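Local coordinates for protein tungsten-containing formylmethanofuran dehydrogenase 2 subunit C (Methanothermobacter wolfeii, PDB 5T5I) that forms a beta-helical subunit of the tungsten-containing formylmethanofuran dehydrogenase complex, which probably fixes carbon dioxide as formylmethanofuran at the start of methanogenesis, at residues Asp159-Glu164 with Asn178-Ile183; Asp70-Asn75 with Arg91-Met96; Gly101-Lys106 with Asp120-Glu125. One frame throughout, in Å; residues are numbered along the deposited sequence.

Contact 1: Asp159-Glu164 with Asn178-Ile183; sequences DNEIGE and NIMPGI
Two successive coils of a parallel beta-helix stack where Asn160 of 159-164 meets Asn178 and Ile179 of 178-183, and the pairing continues into a type II turn on each coil. The amide oxygen of Asn160 is gripped twice. Asn178 ND2 reaches Asn160 OD1 at 2.8 Å, in the carbonyl plane and on a lone pair, while Ile179 N donates to the same oxygen from above that plane at 3.2 Å. With CG anti to its own carbonyl carbon (chi1 -69°), the Asn160 amide runs alongside the next coil, and the two asparagine planes are only 8° apart. The two bonds together should hold the amide against rotation.

Backbone bonds join the coils on both sides of this amide: Asn178 N to Asp159 O, and Glu161 N to Ile179 O at 3.2 Å. A water donates to Asp159 O and Ile179 O and accepts a weak bond from Ile162 N, so it bridges the coils at the approach to the turns. Gly163 and Gly182 hold equivalent third positions of the two turns, where positive phi favours glycine. Beyond the water, Ile162 CG1 packs on Pro181 CB at 3.6 Å.

At the far end the CG2 methyl of Ile183 rests against CB and CG of Glu164. The Glu164 carboxylate turns from it to Ser139 of the calcium site and to a basic side chain of another protein chain; a bound calcium ion lies about 3 Å from the nearest atom of this side chain. Within the turn pair the coils are drawn together by Gly182 N, which donates to Ile162 O at 2.7 Å.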
ATOM      1  N   ASP C 159      -5.423 -27.201 -22.038  1.00 23.57           N
ATOM      2  CA  ASP C 159      -6.177 -26.347 -21.101  1.00 23.36           C
ATOM      3  C   ASP C 159      -6.104 -26.805 -19.631  1.00 26.48           C
ATOM      4  O   ASP C 159      -5.011 -26.755 -19.061  1.00 25.29           O
ATOM      5  CB  ASP C 159      -7.614 -26.193 -21.613  1.00 25.22           C
ATOM      6  CG  ASP C 159      -7.713 -25.561 -22.996  1.00 37.45           C
ATOM      7  OD1 ASP C 159      -6.842 -24.724 -23.335  1.00 39.35           O
ATOM      8  OD2 ASP C 159      -8.671 -25.886 -23.732  1.00 36.96           O
ATOM      9  N   ASN C 160      -7.238 -27.160 -18.982  1.00 24.10           N
ATOM     10  CA  ASN C 160      -7.253 -27.497 -17.562  1.00 23.45           C
ATOM     11  C   ASN C 160      -7.215 -28.969 -17.264  1.00 24.95           C
ATOM     12  O   ASN C 160      -7.694 -29.787 -18.045  1.00 24.35           O
ATOM     13  CB  ASN C 160      -8.517 -26.948 -16.891  1.00 21.64           C
ATOM     14  CG  ASN C 160      -8.603 -25.451 -16.769  1.00 33.89           C
ATOM     15  OD1 ASN C 160      -7.706 -24.707 -17.151  1.00 25.39           O
ATOM     16  ND2 ASN C 160      -9.654 -24.984 -16.133  1.00 28.67           N
ATOM     17  N   GLU C 161      -6.729 -29.280 -16.058  1.00 20.74           N
ATOM     18  CA  GLU C 161      -6.789 -30.603 -15.456  1.00 20.50           C
ATOM     19  C   GLU C 161      -6.178 -31.721 -16.303  1.00 24.76           C
ATOM     20  O   GLU C 161      -6.712 -32.834 -16.353  1.00 23.37           O
ATOM     21  CB  GLU C 161      -8.256 -30.915 -15.073  1.00 20.65           C
ATOM     22  CG  GLU C 161      -8.846 -29.919 -14.080  1.00 22.03           C
ATOM     23  CD  GLU C 161     -10.283 -30.235 -13.723  1.00 34.07           C
ATOM     24  OE1 GLU C 161     -10.508 -31.108 -12.854  1.00 25.40           O
ATOM     25  OE2 GLU C 161     -11.188 -29.684 -14.390  1.00 24.66           O
ATOM     26  N   ILE C 162      -5.028 -31.445 -16.944  1.00 22.37           N
ATOM     27  CA  ILE C 162      -4.370 -32.498 -17.695  1.00 23.58           C
ATOM     28  C   ILE C 162      -3.830 -33.512 -16.655  1.00 25.65           C
ATOM     29  O   ILE C 162      -3.415 -33.125 -15.555  1.00 25.61           O
ATOM     30  CB  ILE C 162      -3.256 -31.991 -18.669  1.00 28.66           C
ATOM     31  CG1 ILE C 162      -2.047 -31.416 -17.932  1.00 30.54           C
ATOM     32  CG2 ILE C 162      -3.796 -30.967 -19.705  1.00 27.67           C
ATOM     33  CD1 ILE C 162      -0.783 -31.681 -18.667  1.00 40.86           C
ATOM     34  N   GLY C 163      -3.938 -34.786 -16.966  1.00 21.83           N
ATOM     35  CA  GLY C 163      -3.512 -35.848 -16.061  1.00 22.22           C
ATOM     36  C   GLY C 163      -4.283 -35.927 -14.755  1.00 24.96           C
ATOM     37  O   GLY C 163      -3.740 -36.342 -13.729  1.00 24.52           O
ATOM     38  N   GLU C 164      -5.556 -35.539 -14.777  1.00 22.12           N
ATOM     39  CA  GLU C 164      -6.435 -35.591 -13.603  1.00 19.75           C
ATOM     40  C   GLU C 164      -6.558 -37.042 -13.089  1.00 23.14           C
ATOM     41  O   GLU C 164      -6.890 -37.933 -13.861  1.00 22.65           O
ATOM     42  CB  GLU C 164      -7.803 -34.985 -13.974  1.00 20.56           C
ATOM     43  CG  GLU C 164      -8.879 -35.039 -12.890  1.00 24.36           C
ATOM     44  CD  GLU C 164     -10.039 -35.981 -13.144  1.00 35.09           C
ATOM     45  OE1 GLU C 164      -9.929 -36.834 -14.050  1.00 29.25           O
ATOM     46  OE2 GLU C 164     -11.009 -35.952 -12.357  1.00 30.00           O
ATOM     47  N   ASN C 178      -3.174 -24.223 -18.884  1.00 23.78           N
ATOM     48  CA  ASN C 178      -3.891 -23.231 -18.103  1.00 24.27           C
ATOM     49  C   ASN C 178      -3.787 -23.551 -16.603  1.00 26.61           C
ATOM     50  O   ASN C 178      -2.712 -23.331 -16.044  1.00 25.90           O
ATOM     51  CB  ASN C 178      -5.320 -23.050 -18.625  1.00 25.75           C
ATOM     52  CG  ASN C 178      -5.998 -21.843 -18.026  1.00 33.98           C
ATOM     53  OD1 ASN C 178      -5.457 -20.759 -18.063  1.00 30.31           O
ATOM     54  ND2 ASN C 178      -7.199 -21.975 -17.511  1.00 26.20           N
ATOM     55  N   ILE C 179      -4.838 -24.085 -15.939  1.00 22.28           N
ATOM     56  CA  ILE C 179      -4.740 -24.336 -14.500  1.00 20.64           C
ATOM     57  C   ILE C 179      -4.917 -25.803 -14.130  1.00 22.51           C
ATOM     58  O   ILE C 179      -5.477 -26.587 -14.882  1.00 22.22           O
ATOM     59  CB  ILE C 179      -5.702 -23.431 -13.689  1.00 22.69           C
ATOM     60  CG1 ILE C 179      -7.194 -23.765 -13.972  1.00 21.74           C
ATOM     61  CG2 ILE C 179      -5.395 -21.959 -13.949  1.00 23.99           C
ATOM     62  CD1 ILE C 179      -8.179 -23.118 -12.984  1.00 24.23           C
ATOM     63  N   MET C 180      -4.403 -26.156 -12.960  1.00 19.60           N
ATOM     64  CA  MET C 180      -4.547 -27.461 -12.312  1.00 18.47           C
ATOM     65  C   MET C 180      -4.019 -28.680 -13.098  1.00 21.28           C
ATOM     66  O   MET C 180      -4.653 -29.740 -13.046  1.00 19.29           O
ATOM     67  CB  MET C 180      -6.019 -27.676 -11.900  1.00 20.16           C
ATOM     68  CG  MET C 180      -6.573 -26.517 -11.085  1.00 22.97           C
ATOM     69  SD  MET C 180      -8.248 -26.654 -10.392  1.00 25.72           S
ATOM     70  CE  MET C 180      -9.270 -26.586 -11.873  1.00 21.59           C
ATOM     71  N   PRO C 181      -2.828 -28.608 -13.743  1.00 19.75           N
ATOM     72  CA  PRO C 181      -2.264 -29.830 -14.340  1.00 19.76           C
ATOM     73  C   PRO C 181      -1.828 -30.780 -13.218  1.00 23.46           C
ATOM     74  O   PRO C 181      -1.319 -30.320 -12.191  1.00 21.92           O
ATOM     75  CB  PRO C 181      -1.056 -29.316 -15.127  1.00 22.11           C
ATOM     76  CG  PRO C 181      -0.606 -28.114 -14.372  1.00 26.97           C
ATOM     77  CD  PRO C 181      -1.886 -27.471 -13.862  1.00 22.31           C
ATOM     78  N   GLY C 182      -2.085 -32.071 -13.393  1.00 20.81           N
ATOM     79  CA  GLY C 182      -1.763 -33.081 -12.388  1.00 21.54           C
ATOM     80  C   GLY C 182      -2.641 -33.068 -11.144  1.00 25.57           C
ATOM     81  O   GLY C 182      -2.245 -33.610 -10.101  1.00 24.27           O
ATOM     82  N   ILE C 183      -3.841 -32.454 -11.234  1.00 21.71           N
ATOM     83  CA  ILE C 183      -4.820 -32.419 -10.130  1.00 21.39           C
ATOM     84  C   ILE C 183      -5.092 -33.866  -9.648  1.00 24.44           C
ATOM     85  O   ILE C 183      -5.371 -34.730 -10.468  1.00 22.93           O
ATOM     86  CB  ILE C 183      -6.132 -31.683 -10.535  1.00 24.72           C
ATOM     87  CG1 ILE C 183      -7.096 -31.491  -9.324  1.00 25.52           C
ATOM     88  CG2 ILE C 183      -6.854 -32.374 -11.704  1.00 24.95           C
ATOM     89  CD1 ILE C 183      -6.888 -30.213  -8.564  1.00 30.78           C
TER
HETATM   90  O   HOH W   1      -3.870 -28.312 -17.015  1.00 22.46           O

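Contact 2: Asp70-Asn75 with Arg91-Met96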
ATOM      1  N   ASP C  70      -8.428 -38.819 -44.348  1.00 36.11           N
ATOM      2  CA  ASP C  70      -7.879 -37.802 -45.240  1.00 36.57           C
ATOM      3  C   ASP C  70      -8.739 -36.543 -45.264  1.00 39.74           C
ATOM      4  O   ASP C  70      -9.279 -36.173 -46.302  1.00 39.90           O
ATOM      5  CB  ASP C  70      -7.669 -38.377 -46.659  1.00 39.36           C
ATOM      6  CG  ASP C  70      -6.796 -37.516 -47.555  1.00 47.19           C
ATOM      7  OD1 ASP C  70      -5.921 -36.796 -47.022  1.00 46.99           O
ATOM      8  OD2 ASP C  70      -6.994 -37.553 -48.786  1.00 51.73           O
ATOM      9  N   GLY C  71      -8.817 -35.873 -44.120  1.00 34.80           N
ATOM     10  CA  GLY C  71      -9.591 -34.653 -43.998  1.00 34.79           C
ATOM     11  C   GLY C  71      -9.943 -34.293 -42.572  1.00 36.95           C
ATOM     12  O   GLY C  71      -9.611 -35.014 -41.629  1.00 36.87           O
ATOM     13  N   ASP C  72     -10.638 -33.179 -42.420  1.00 33.44           N
ATOM     14  CA  ASP C  72     -11.027 -32.660 -41.119  1.00 32.18           C
ATOM     15  C   ASP C  72     -12.249 -33.385 -40.534  1.00 33.71           C
ATOM     16  O   ASP C  72     -13.288 -33.466 -41.186  1.00 34.18           O
ATOM     17  CB  ASP C  72     -11.282 -31.148 -41.231  1.00 34.15           C
ATOM     18  CG  ASP C  72     -11.506 -30.458 -39.903  1.00 43.45           C
ATOM     19  OD1 ASP C  72     -11.093 -31.015 -38.868  1.00 45.60           O
ATOM     20  OD2 ASP C  72     -12.077 -29.356 -39.901  1.00 47.14           O
ATOM     21  N   VAL C  73     -12.129 -33.891 -39.288  1.00 28.62           N
ATOM     22  CA  VAL C  73     -13.240 -34.554 -38.595  1.00 26.77           C
ATOM     23  C   VAL C  73     -13.467 -33.888 -37.239  1.00 30.42           C
ATOM     24  O   VAL C  73     -13.605 -34.559 -36.206  1.00 26.71           O
ATOM     25  CB  VAL C  73     -13.093 -36.102 -38.535  1.00 29.82           C
ATOM     26  CG1 VAL C  73     -13.339 -36.717 -39.903  1.00 31.05           C
ATOM     27  CG2 VAL C  73     -11.733 -36.534 -37.991  1.00 29.51           C
ATOM     28  N   TYR C  74     -13.527 -32.532 -37.269  1.00 29.10           N
ATOM     29  CA  TYR C  74     -13.722 -31.674 -36.093  1.00 28.12           C
ATOM     30  C   TYR C  74     -14.990 -32.020 -35.290  1.00 29.39           C
ATOM     31  O   TYR C  74     -15.041 -31.705 -34.111  1.00 26.66           O
ATOM     32  CB  TYR C  74     -13.739 -30.172 -36.484  1.00 30.72           C
ATOM     33  CG  TYR C  74     -15.051 -29.705 -37.079  1.00 35.07           C
ATOM     34  CD1 TYR C  74     -15.349 -29.928 -38.416  1.00 38.51           C
ATOM     35  CD2 TYR C  74     -16.027 -29.105 -36.286  1.00 37.19           C
ATOM     36  CE1 TYR C  74     -16.572 -29.548 -38.958  1.00 39.56           C
ATOM     37  CE2 TYR C  74     -17.256 -28.717 -36.820  1.00 39.05           C
ATOM     38  CZ  TYR C  74     -17.525 -28.944 -38.159  1.00 49.46           C
ATOM     39  OH  TYR C  74     -18.718 -28.565 -38.726  1.00 57.30           O
ATOM     40  N   ASN C  75     -16.016 -32.609 -35.939  1.00 27.34           N
ATOM     41  CA  ASN C  75     -17.262 -32.978 -35.272  1.00 27.07           C
ATOM     42  C   ASN C  75     -17.460 -34.502 -35.172  1.00 29.43           C
ATOM     43  O   ASN C  75     -18.596 -34.975 -35.148  1.00 29.75           O
ATOM     44  CB  ASN C  75     -18.458 -32.255 -35.934  1.00 26.99           C
ATOM     45  CG  ASN C  75     -19.126 -31.255 -35.007  1.00 36.89           C
ATOM     46  OD1 ASN C  75     -18.611 -30.916 -33.941  1.00 31.74           O
ATOM     47  ND2 ASN C  75     -20.295 -30.754 -35.388  1.00 29.77           N
ATOM     48  N   ARG C  91      -5.679 -36.397 -40.805  1.00 33.11           N
ATOM     49  CA  ARG C  91      -5.139 -35.222 -41.512  1.00 33.74           C
ATOM     50  C   ARG C  91      -6.107 -34.053 -41.338  1.00 37.29           C
ATOM     51  O   ARG C  91      -6.703 -33.558 -42.294  1.00 36.35           O
ATOM     52  CB  ARG C  91      -4.873 -35.533 -43.003  1.00 34.33           C
ATOM     53  CG  ARG C  91      -3.796 -36.587 -43.192  1.00 40.41           C
ATOM     54  CD  ARG C  91      -3.604 -36.951 -44.641  1.00 46.70           C
ATOM     55  NE  ARG C  91      -2.549 -37.951 -44.817  1.00 46.42           N
ATOM     56  CZ  ARG C  91      -2.403 -38.731 -45.888  1.00 61.18           C
ATOM     57  NH1 ARG C  91      -3.245 -38.636 -46.913  1.00 43.25           N
ATOM     58  NH2 ARG C  91      -1.415 -39.619 -45.939  1.00 48.92           N
ATOM     59  N   GLY C  92      -6.240 -33.634 -40.089  1.00 32.54           N
ATOM     60  CA  GLY C  92      -7.147 -32.573 -39.683  1.00 31.57           C
ATOM     61  C   GLY C  92      -7.446 -32.635 -38.199  1.00 32.94           C
ATOM     62  O   GLY C  92      -6.724 -33.294 -37.449  1.00 31.62           O
ATOM     63  N   ASN C  93      -8.527 -31.980 -37.769  1.00 29.28           N
ATOM     64  CA  ASN C  93      -8.922 -31.940 -36.352  1.00 28.94           C
ATOM     65  C   ASN C  93      -9.840 -33.092 -35.971  1.00 30.61           C
ATOM     66  O   ASN C  93     -10.426 -33.730 -36.844  1.00 28.75           O
ATOM     67  CB  ASN C  93      -9.642 -30.626 -36.018  1.00 29.34           C
ATOM     68  CG  ASN C  93      -8.922 -29.391 -36.513  1.00 41.57           C
ATOM     69  OD1 ASN C  93      -7.787 -29.107 -36.103  1.00 28.92           O
ATOM     70  ND2 ASN C  93      -9.548 -28.635 -37.396  1.00 31.66           N
ATOM     71  N   VAL C  94      -9.967 -33.337 -34.653  1.00 27.30           N
ATOM     72  CA  VAL C  94     -10.872 -34.335 -34.050  1.00 25.71           C
ATOM     73  C   VAL C  94     -11.640 -33.668 -32.914  1.00 28.65           C
ATOM     74  O   VAL C  94     -11.150 -32.701 -32.338  1.00 28.22           O
ATOM     75  CB  VAL C  94     -10.172 -35.625 -33.542  1.00 29.05           C
ATOM     76  CG1 VAL C  94      -9.505 -36.391 -34.676  1.00 29.31           C
ATOM     77  CG2 VAL C  94      -9.176 -35.336 -32.422  1.00 28.57           C
ATOM     78  N   ASN C  95     -12.810 -34.218 -32.555  1.00 23.92           N
ATOM     79  CA  ASN C  95     -13.619 -33.730 -31.436  1.00 23.42           C
ATOM     80  C   ASN C  95     -13.120 -34.434 -30.127  1.00 27.89           C
ATOM     81  O   ASN C  95     -11.918 -34.728 -30.003  1.00 28.29           O
ATOM     82  CB  ASN C  95     -15.119 -33.951 -31.735  1.00 23.20           C
ATOM     83  CG  ASN C  95     -16.075 -33.065 -30.954  1.00 36.04           C
ATOM     84  OD1 ASN C  95     -16.268 -33.259 -29.768  1.00 26.98           O
ATOM     85  ND2 ASN C  95     -16.629 -32.026 -31.559  1.00 27.93           N
ATOM     86  N   MET C  96     -14.010 -34.706 -29.162  1.00 22.52           N
ATOM     87  CA  MET C  96     -13.634 -35.265 -27.869  1.00 21.45           C
ATOM     88  C   MET C  96     -13.316 -36.755 -27.900  1.00 24.77           C
ATOM     89  O   MET C  96     -13.665 -37.446 -28.847  1.00 24.75           O
ATOM     90  CB  MET C  96     -14.782 -35.043 -26.870  1.00 22.75           C
ATOM     91  CG  MET C  96     -15.100 -33.580 -26.584  1.00 26.17           C
ATOM     92  SD  MET C  96     -16.716 -33.425 -25.787  1.00 30.14           S
ATOM     93  CE  MET C  96     -16.925 -31.676 -25.823  1.00 28.76           C
TER
HETATM   94  O   HOH W   2     -12.281 -27.188 -38.421  1.00 46.78           O
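Asp72 OD1 takes two N-H groups of Asn93, linking adjacent coils of the parallel beta-helix just beyond strands 66-69 and 87-90. The backbone N of Asn93 donates to Asp72 OD1 at 3.0 Å, from above the carboxylate plane, and Asn93 ND2 adds a weak bond. Asp72 CG is anti to the backbone N (chi1 -172°), which swings the carboxylate to the next coil, its plane 80° from the Asn93 amide. A water donates to Asp72 OD2 at 2.6 Å and accepts weakly from Asn93 ND2. Asn93 OD1 in turn accepts from Asn112 N, repeating one coil further the bond from a side-chain oxygen to the next coil's backbone N-H.

The chain at Gly92 comes so near Asp72 that a CB there would clash with it and with Gly71 O. At the outer end the extended Arg91 brings NH1 to Asp70 OD1 at 3.2 Å, a salt bridge in which OD1 lies in the guanidinium plane while NH1 stands well above the carboxylate plane. Buried Val73 and Val94 touch through CG2 and CG1, and Val73 N donates to Asn93 O. At the other end, Asn95 ND2 reaches a lone pair of Tyr74 O at 3.0 Å, while Asn95 OD1 accepts from Met96 N at 2.7 Å.

Contact 3: Gly101-Lys106 with Asp120-Glu125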
ATOM      1  N   GLY C 101      -9.327 -44.712 -23.479  1.00 25.54           N
ATOM      2  CA  GLY C 101      -9.201 -46.105 -23.062  1.00 25.30           C
ATOM      3  C   GLY C 101      -8.350 -46.998 -23.954  1.00 27.19           C
ATOM      4  O   GLY C 101      -8.381 -48.212 -23.785  1.00 27.09           O
ATOM      5  N   MET C 102      -7.554 -46.440 -24.877  1.00 24.94           N
ATOM      6  CA  MET C 102      -6.732 -47.274 -25.767  1.00 26.00           C
ATOM      7  C   MET C 102      -5.674 -48.076 -24.994  1.00 29.30           C
ATOM      8  O   MET C 102      -5.191 -47.637 -23.948  1.00 27.86           O
ATOM      9  CB  MET C 102      -6.125 -46.469 -26.939  1.00 28.74           C
ATOM     10  CG  MET C 102      -5.052 -45.484 -26.565  1.00 32.24           C
ATOM     11  SD  MET C 102      -4.477 -44.565 -28.033  1.00 37.60           S
ATOM     12  CE  MET C 102      -3.378 -45.698 -28.719  1.00 33.94           C
ATOM     13  N   LYS C 103      -5.414 -49.300 -25.478  1.00 27.74           N
ATOM     14  CA  LYS C 103      -4.489 -50.277 -24.874  1.00 27.94           C
ATOM     15  C   LYS C 103      -3.161 -50.428 -25.632  1.00 33.31           C
ATOM     16  O   LYS C 103      -2.174 -50.835 -25.026  1.00 33.22           O
ATOM     17  CB  LYS C 103      -5.183 -51.643 -24.748  1.00 31.17           C
ATOM     18  CG  LYS C 103      -6.287 -51.670 -23.698  1.00 40.26           C
ATOM     19  CD  LYS C 103      -7.454 -52.585 -24.072  1.00 49.56           C
ATOM     20  CE  LYS C 103      -8.441 -51.873 -24.988  1.00 56.40           C
ATOM     21  NZ  LYS C 103      -9.539 -52.760 -25.489  1.00 44.55           N
ATOM     22  N   GLY C 104      -3.141 -50.093 -26.917  1.00 30.62           N
ATOM     23  CA  GLY C 104      -1.940 -50.181 -27.744  1.00 30.86           C
ATOM     24  C   GLY C 104      -2.133 -49.540 -29.105  1.00 32.99           C
ATOM     25  O   GLY C 104      -3.218 -49.044 -29.413  1.00 30.37           O
ATOM     26  N   GLY C 105      -1.086 -49.567 -29.920  1.00 30.98           N
ATOM     27  CA  GLY C 105      -1.105 -48.935 -31.233  1.00 30.78           C
ATOM     28  C   GLY C 105      -0.784 -47.452 -31.127  1.00 33.51           C
ATOM     29  O   GLY C 105      -0.323 -46.983 -30.074  1.00 31.15           O
ATOM     30  N   LYS C 106      -1.035 -46.699 -32.209  1.00 30.90           N
ATOM     31  CA  LYS C 106      -0.715 -45.270 -32.253  1.00 29.35           C
ATOM     32  C   LYS C 106      -1.754 -44.437 -33.000  1.00 31.92           C
ATOM     33  O   LYS C 106      -2.217 -44.834 -34.068  1.00 30.94           O
ATOM     34  CB  LYS C 106       0.677 -45.049 -32.894  1.00 31.73           C
ATOM     35  CG  LYS C 106       1.128 -43.574 -32.854  1.00 36.54           C
ATOM     36  CD  LYS C 106       2.583 -43.373 -33.257  1.00 49.59           C
ATOM     37  CE  LYS C 106       3.067 -41.970 -32.917  1.00 63.37           C
ATOM     38  NZ  LYS C 106       3.471 -41.199 -34.117  1.00 69.35           N
ATOM     39  N   ASP C 120      -8.553 -42.195 -19.544  1.00 23.49           N
ATOM     40  CA  ASP C 120      -8.415 -43.605 -19.114  1.00 24.11           C
ATOM     41  C   ASP C 120      -7.434 -44.463 -19.968  1.00 24.88           C
ATOM     42  O   ASP C 120      -7.604 -45.675 -20.049  1.00 23.75           O
ATOM     43  CB  ASP C 120      -9.796 -44.312 -19.073  1.00 25.00           C
ATOM     44  CG  ASP C 120     -10.711 -43.796 -17.997  1.00 32.94           C
ATOM     45  OD1 ASP C 120     -10.247 -43.656 -16.853  1.00 31.71           O
ATOM     46  OD2 ASP C 120     -11.913 -43.626 -18.280  1.00 33.94           O
ATOM     47  N   MET C 121      -6.406 -43.858 -20.568  1.00 22.36           N
ATOM     48  CA  MET C 121      -5.453 -44.588 -21.416  1.00 22.29           C
ATOM     49  C   MET C 121      -4.731 -45.681 -20.613  1.00 26.07           C
ATOM     50  O   MET C 121      -4.404 -45.470 -19.442  1.00 24.23           O
ATOM     51  CB  MET C 121      -4.437 -43.603 -22.012  1.00 23.98           C
ATOM     52  CG  MET C 121      -3.539 -44.173 -23.087  1.00 27.06           C
ATOM     53  SD  MET C 121      -2.462 -42.848 -23.704  1.00 30.55           S
ATOM     54  CE  MET C 121      -1.812 -43.612 -25.183  1.00 28.56           C
ATOM     55  N   ARG C 122      -4.533 -46.850 -21.237  1.00 24.37           N
ATOM     56  CA  ARG C 122      -3.836 -47.991 -20.626  1.00 25.02           C
ATOM     57  C   ARG C 122      -2.468 -48.252 -21.291  1.00 27.84           C
ATOM     58  O   ARG C 122      -1.566 -48.751 -20.624  1.00 27.24           O
ATOM     59  CB  ARG C 122      -4.695 -49.272 -20.681  1.00 27.64           C
ATOM     60  CG  ARG C 122      -6.220 -49.091 -20.555  1.00 38.03           C
ATOM     61  CD  ARG C 122      -6.783 -49.473 -19.216  1.00 53.05           C
ATOM     62  NE  ARG C 122      -6.409 -48.501 -18.187  1.00 63.76           N
ATOM     63  CZ  ARG C 122      -7.242 -47.802 -17.408  1.00 69.98           C
ATOM     64  NH1 ARG C 122      -8.560 -47.961 -17.510  1.00 55.97           N
ATOM     65  NH2 ARG C 122      -6.764 -46.944 -16.518  1.00 48.94           N
ATOM     66  N   GLY C 123      -2.349 -47.972 -22.588  1.00 24.56           N
ATOM     67  CA  GLY C 123      -1.115 -48.196 -23.342  1.00 25.00           C
ATOM     68  C   GLY C 123      -1.143 -47.610 -24.740  1.00 30.33           C
ATOM     69  O   GLY C 123      -2.179 -47.101 -25.184  1.00 29.08           O
ATOM     70  N   GLY C 124      -0.006 -47.685 -25.424  1.00 27.47           N
ATOM     71  CA  GLY C 124       0.139 -47.139 -26.768  1.00 27.69           C
ATOM     72  C   GLY C 124       0.558 -45.682 -26.752  1.00 30.59           C
ATOM     73  O   GLY C 124       1.135 -45.199 -25.767  1.00 28.82           O
ATOM     74  N   GLU C 125       0.300 -44.978 -27.862  1.00 28.55           N
ATOM     75  CA  GLU C 125       0.731 -43.593 -28.040  1.00 27.44           C
ATOM     76  C   GLU C 125      -0.305 -42.754 -28.734  1.00 29.12           C
ATOM     77  O   GLU C 125      -0.931 -43.211 -29.682  1.00 29.61           O
ATOM     78  CB  GLU C 125       2.005 -43.521 -28.915  1.00 29.85           C
ATOM     79  CG  GLU C 125       3.245 -44.212 -28.379  1.00 42.09           C
ATOM     80  CD  GLU C 125       4.295 -44.415 -29.459  1.00 65.67           C
ATOM     81  OE1 GLU C 125       5.030 -43.456 -29.784  1.00 52.31           O
ATOM     82  OE2 GLU C 125       4.322 -45.521 -30.043  1.00 66.60           O
TER
HETATM   83  O   HOH W   3       2.465 -47.523 -29.906  1.00 45.29           O
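Two backbone N-H groups of 120-125 converge on Met102 O. Arg122 N approaches it at 2.9 Å, nearly along the C=O axis, and Gly123 N reaches the same Met102 O at 3.2 Å, tilted from the carbonyl plane. Further along, Glu125 N donates to Gly105 O at 3.0 Å, where the parallel pairing of Lys106 with Glu125 begins. A water donates both to Gly105 O and to Glu125 OE2, tying that carboxylate to the neighbouring coil.

Weaker CA-H...O contacts reinforce both ends: Gly101 CA points its hydrogen almost straight at Asp120 O, and Lys106 CA lies 3.3 Å from Glu125 O.

The apolar part rests on two methionines lying side by side. Met121 is extended, its CE 4.0 Å from Met102 CG. Met102 starts with CG between its backbone N and carbonyl carbon (chi1 70°) and bends at chi3, which carries CE over to Glu125 O at 3.6 Å and close to Gly124 CA. A CB on Gly124 would strike that methyl and the chain at Gly104 and Gly105. Replacing Met102 by an alanine would probably open a gap beside Gly124 and take from the Met121 methyl the CG and SD it packs against.

Charged side chains mostly look past the contact. The side chains of Lys103 and Arg122 cross, their CG atoms in contact, but Lys103 NZ bonds to Glu82 O and Arg122 NE to Ser148 OG; Lys106 NZ has its salt bridge with Glu127 and stays 5.1 Å from Glu125 OE1.

Gly104-Gly105 over Gly123-Gly124, each pair preceded by a methionine and one basic residue, makes the stacked corner that leads into strands 106-109 and 125-128, a glycine repeat consistent with the beta-helix shared with the C-terminal domain of glutamate synthase.

How the contacts relate
From the N terminus the three contacts come in series, with none nested or crossed: contact 2, then contact 3, then contact 1. Each closes one turn of the beta-helix by laying a segment on its counterpart in the following coil. Contact 2 joins the segments that leave strands 66-69 and 87-90. After four intervening residues contact 3 opens, joining the approach to strand 106-109 with the approach to 125-128. The chain then passes the loop with the calcium-site residues Ser139, Tyr140 and Asp143 before contact 1 ties the coils around strands 151-154 and 170-173. The contact centres lie about 19 to 24 Å apart, and no two contacts touch.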